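Local coordinates for protein mevalonate kinase, putative (PDB 2HFS) that probably phosphorylates (R)-mevalonate with ATP to give (R)-5-phosphomevalonate, an early step of isoprenoid and sterol biosynthesis, as a GHMP-family kinase, at residues Arg187-Val192 / Ala297-Arg302. Numbering follows the deposited sequence.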
ATOM      1  N   ARG A 187      18.150  -3.453  -3.811  1.00 25.43           N
ATOM      2  CA  ARG A 187      17.275  -3.129  -2.668  1.00 23.83           C
ATOM      3  C   ARG A 187      16.919  -1.631  -2.684  1.00 22.27           C
ATOM      4  O   ARG A 187      17.774  -0.796  -2.984  1.00 21.34           O
ATOM      5  CB  ARG A 187      17.993  -3.467  -1.365  1.00 24.14           C
ATOM      6  CG  ARG A 187      17.117  -3.835  -0.190  1.00 24.50           C
ATOM      7  CD  ARG A 187      17.910  -4.129   1.086  1.00 25.82           C
ATOM      8  NE  ARG A 187      18.702  -5.365   1.006  1.00 28.98           N
ATOM      9  CZ  ARG A 187      19.595  -5.768   1.914  1.00 29.04           C
ATOM     10  NH1 ARG A 187      19.849  -5.037   2.995  1.00 29.20           N
ATOM     11  NH2 ARG A 187      20.245  -6.912   1.736  1.00 29.37           N
ATOM     12  N   LEU A 188      15.672  -1.307  -2.361  1.00 18.93           N
ATOM     13  CA  LEU A 188      15.233   0.060  -2.124  1.00 17.30           C
ATOM     14  C   LEU A 188      15.127   0.258  -0.606  1.00 16.54           C
ATOM     15  O   LEU A 188      14.358  -0.411   0.051  1.00 15.46           O
ATOM     16  CB  LEU A 188      13.843   0.284  -2.744  1.00 18.07           C
ATOM     17  CG  LEU A 188      13.579   0.757  -4.170  1.00 19.82           C
ATOM     18  CD1 LEU A 188      14.627   0.410  -5.156  1.00 21.56           C
ATOM     19  CD2 LEU A 188      12.193   0.476  -4.691  1.00 18.16           C
ATOM     20  N   TYR A 189      15.911   1.193  -0.091  1.00 13.56           N
ATOM     21  CA  TYR A 189      15.881   1.587   1.294  1.00 14.14           C
ATOM     22  C   TYR A 189      14.935   2.796   1.440  1.00 12.65           C
ATOM     23  O   TYR A 189      15.271   3.908   1.015  1.00 13.34           O
ATOM     24  CB  TYR A 189      17.301   1.913   1.773  1.00 15.93           C
ATOM     25  CG  TYR A 189      18.252   0.726   1.816  1.00 19.79           C
ATOM     26  CD1 TYR A 189      19.191   0.520   0.803  1.00 19.36           C
ATOM     27  CD2 TYR A 189      18.227  -0.179   2.877  1.00 21.56           C
ATOM     28  CE1 TYR A 189      20.068  -0.569   0.836  1.00 22.02           C
ATOM     29  CE2 TYR A 189      19.104  -1.269   2.922  1.00 23.59           C
ATOM     30  CZ  TYR A 189      20.015  -1.454   1.895  1.00 22.34           C
ATOM     31  OH  TYR A 189      20.879  -2.532   1.933  1.00 26.60           O
ATOM     32  N   LEU A 190      13.742   2.560   2.005  1.00 12.16           N
ATOM     33  CA  LEU A 190      12.697   3.573   2.106  1.00 11.28           C
ATOM     34  C   LEU A 190      12.511   4.126   3.512  1.00 11.56           C
ATOM     35  O   LEU A 190      12.587   3.381   4.506  1.00 10.52           O
ATOM     36  CB  LEU A 190      11.351   3.003   1.604  1.00 11.06           C
ATOM     37  CG  LEU A 190      11.279   2.473   0.167  1.00 11.60           C
ATOM     38  CD1 LEU A 190       9.876   1.966  -0.183  1.00 11.36           C
ATOM     39  CD2 LEU A 190      11.699   3.550  -0.809  1.00  8.00           C
ATOM     40  N   VAL A 191      12.241   5.431   3.601  1.00 10.36           N
ATOM     41  CA  VAL A 191      11.720   5.999   4.849  1.00 11.31           C
ATOM     42  C   VAL A 191      10.298   6.440   4.495  1.00 10.87           C
ATOM     43  O   VAL A 191      10.104   7.214   3.568  1.00 10.66           O
ATOM     44  CB  VAL A 191      12.529   7.217   5.373  1.00 11.76           C
ATOM     45  CG1 VAL A 191      11.920   7.718   6.660  1.00 14.02           C
ATOM     46  CG2 VAL A 191      13.986   6.850   5.625  1.00 14.20           C
ATOM     47  N   VAL A 192       9.306   5.894   5.185  1.00 11.16           N
ATOM     48  CA  VAL A 192       7.936   6.303   4.938  1.00  9.46           C
ATOM     49  C   VAL A 192       7.455   7.055   6.166  1.00 10.01           C
ATOM     50  O   VAL A 192       7.735   6.646   7.297  1.00 10.50           O
ATOM     51  CB  VAL A 192       7.009   5.117   4.615  1.00 10.34           C
ATOM     52  CG1 VAL A 192       5.570   5.614   4.327  1.00 10.18           C
ATOM     53  CG2 VAL A 192       7.561   4.294   3.441  1.00  8.41           C
ATOM     54  N   ALA A 297      20.037   6.072  -0.139  1.00 19.93           N
ATOM     55  CA  ALA A 297      21.044   5.416  -0.982  1.00 21.66           C
ATOM     56  C   ALA A 297      21.547   4.122  -0.356  1.00 22.61           C
ATOM     57  O   ALA A 297      22.088   3.257  -1.055  1.00 23.22           O
ATOM     58  CB  ALA A 297      22.221   6.360  -1.267  1.00 21.08           C
ATOM     59  N   SER A 298      21.363   4.005   0.957  1.00 22.89           N
ATOM     60  CA  SER A 298      21.856   2.876   1.733  1.00 24.18           C
ATOM     61  C   SER A 298      21.109   2.824   3.062  1.00 25.56           C
ATOM     62  O   SER A 298      20.268   3.677   3.331  1.00 25.95           O
ATOM     63  CB  SER A 298      23.349   3.045   2.003  1.00 24.19           C
ATOM     64  OG  SER A 298      23.579   4.172   2.829  1.00 25.55           O
ATOM     65  N   SER A 299      21.424   1.834   3.894  1.00 25.82           N
ATOM     66  CA  SER A 299      20.844   1.748   5.232  1.00 26.79           C
ATOM     67  C   SER A 299      21.397   2.831   6.160  1.00 27.22           C
ATOM     68  O   SER A 299      20.666   3.392   6.984  1.00 27.26           O
ATOM     69  CB  SER A 299      21.084   0.357   5.825  1.00 27.05           C
ATOM     70  OG  SER A 299      20.148   0.074   6.849  1.00 28.48           O
ATOM     71  N   ASP A 300      22.688   3.119   6.030  1.00 27.15           N
ATOM     72  CA  ASP A 300      23.335   4.144   6.862  1.00 28.91           C
ATOM     73  C   ASP A 300      22.747   5.548   6.633  1.00 27.46           C
ATOM     74  O   ASP A 300      22.464   6.280   7.584  1.00 27.09           O
ATOM     75  CB  ASP A 300      24.855   4.147   6.630  1.00 29.39           C
ATOM     76  CG  ASP A 300      25.597   5.099   7.565  1.00 33.50           C
ATOM     77  OD1 ASP A 300      25.135   5.310   8.714  1.00 36.95           O
ATOM     78  OD2 ASP A 300      26.662   5.678   7.237  1.00 38.06           O
ATOM     79  N   GLN A 301      22.563   5.910   5.369  1.00 26.93           N
ATOM     80  CA  GLN A 301      22.042   7.225   5.012  1.00 26.56           C
ATOM     81  C   GLN A 301      20.575   7.362   5.406  1.00 25.01           C
ATOM     82  O   GLN A 301      20.099   8.472   5.615  1.00 24.48           O
ATOM     83  CB  GLN A 301      22.261   7.514   3.521  1.00 26.91           C
ATOM     84  CG  GLN A 301      23.752   7.650   3.160  1.00 28.74           C
ATOM     85  CD  GLN A 301      24.003   7.852   1.673  1.00 28.42           C
ATOM     86  OE1 GLN A 301      23.394   8.718   1.035  1.00 29.09           O
ATOM     87  NE2 GLN A 301      24.915   7.063   1.123  1.00 29.42           N
ATOM     88  N   ARG A 302      19.880   6.226   5.515  1.00 23.97           N
ATOM     89  CA  ARG A 302      18.519   6.171   6.054  1.00 22.81           C
ATOM     90  C   ARG A 302      18.505   6.604   7.533  1.00 22.75           C
ATOM     91  O   ARG A 302      17.630   7.375   7.956  1.00 21.77           O
ATOM     92  CB  ARG A 302      17.937   4.757   5.853  1.00 24.01           C
ATOM     93  CG  ARG A 302      16.450   4.586   6.194  1.00 22.82           C
ATOM     94  CD  ARG A 302      15.773   3.392   5.523  1.00 20.84           C
ATOM     95  NE  ARG A 302      16.313   2.105   5.984  1.00 17.51           N
ATOM     96  CZ  ARG A 302      15.755   0.919   5.762  1.00 20.37           C
ATOM     97  NH1 ARG A 302      14.616   0.825   5.088  1.00 17.51           N
ATOM     98  NH2 ARG A 302      16.335  -0.181   6.217  1.00 15.29           N
TER
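Tyr189 lays one face of its ring over the backbone that leads into helix 299-312. The peptide between Ser298 and Ser299 lies against this face, Ser299 N above the ring centre and Ser298 C nearer the rim, and Tyr189 CD1 comes within 3.7 Å of Ser298 CA. A broad flat ring suits the place because the first turn offers it mostly backbone, and the Ser299 side chain adds CB, 3.9 Å from Tyr189 CE2. With CG anti to its own carbonyl carbon, the ring rises from the strand beside this turn, and CG of Arg187 lies on the opposite side, toward the rim. Ser298 is the N-cap: its short side chain lets the hydroxyl curl back, and OG accepts from Gln301 N at 3.2 Å, satisfying a first-turn amide that has no earlier carbonyl in the helix.

Strand 188-194 is an inner strand of the four-stranded antiparallel sheet of the C-terminal GHMP kinase domain, between 291-296 and 318-324, in the family's ferredoxin-like arrangement. Helix 299-312 follows strand 291-296 and packs back on the sheet. Leu188 and Leu190 point to the other side of the sheet, meeting Leu24 and Val22 of strand 17-25.

Arg302 reaches back over strand 188-194, its chain bent at chi3 (65°). The guanidinium stands nearly upright to the tyrosine ring, 83° between planes: NH2 sits at the ring edge, 3.8 Å from Tyr189 CD2, which in turn lies over a guanidinium face. NH1 gives a long, weak but fairly straight hydrogen bond to Leu190 O (3.3 Å, 160°), with the acceptor near the guanidinium plane. The methylenes make the arginine partly a hydrophobic residue, and compact, branched Val191 meets them closely, CG2 lying 3.4 Å from Arg302 CG; Val306 and Leu309 also touch this valine.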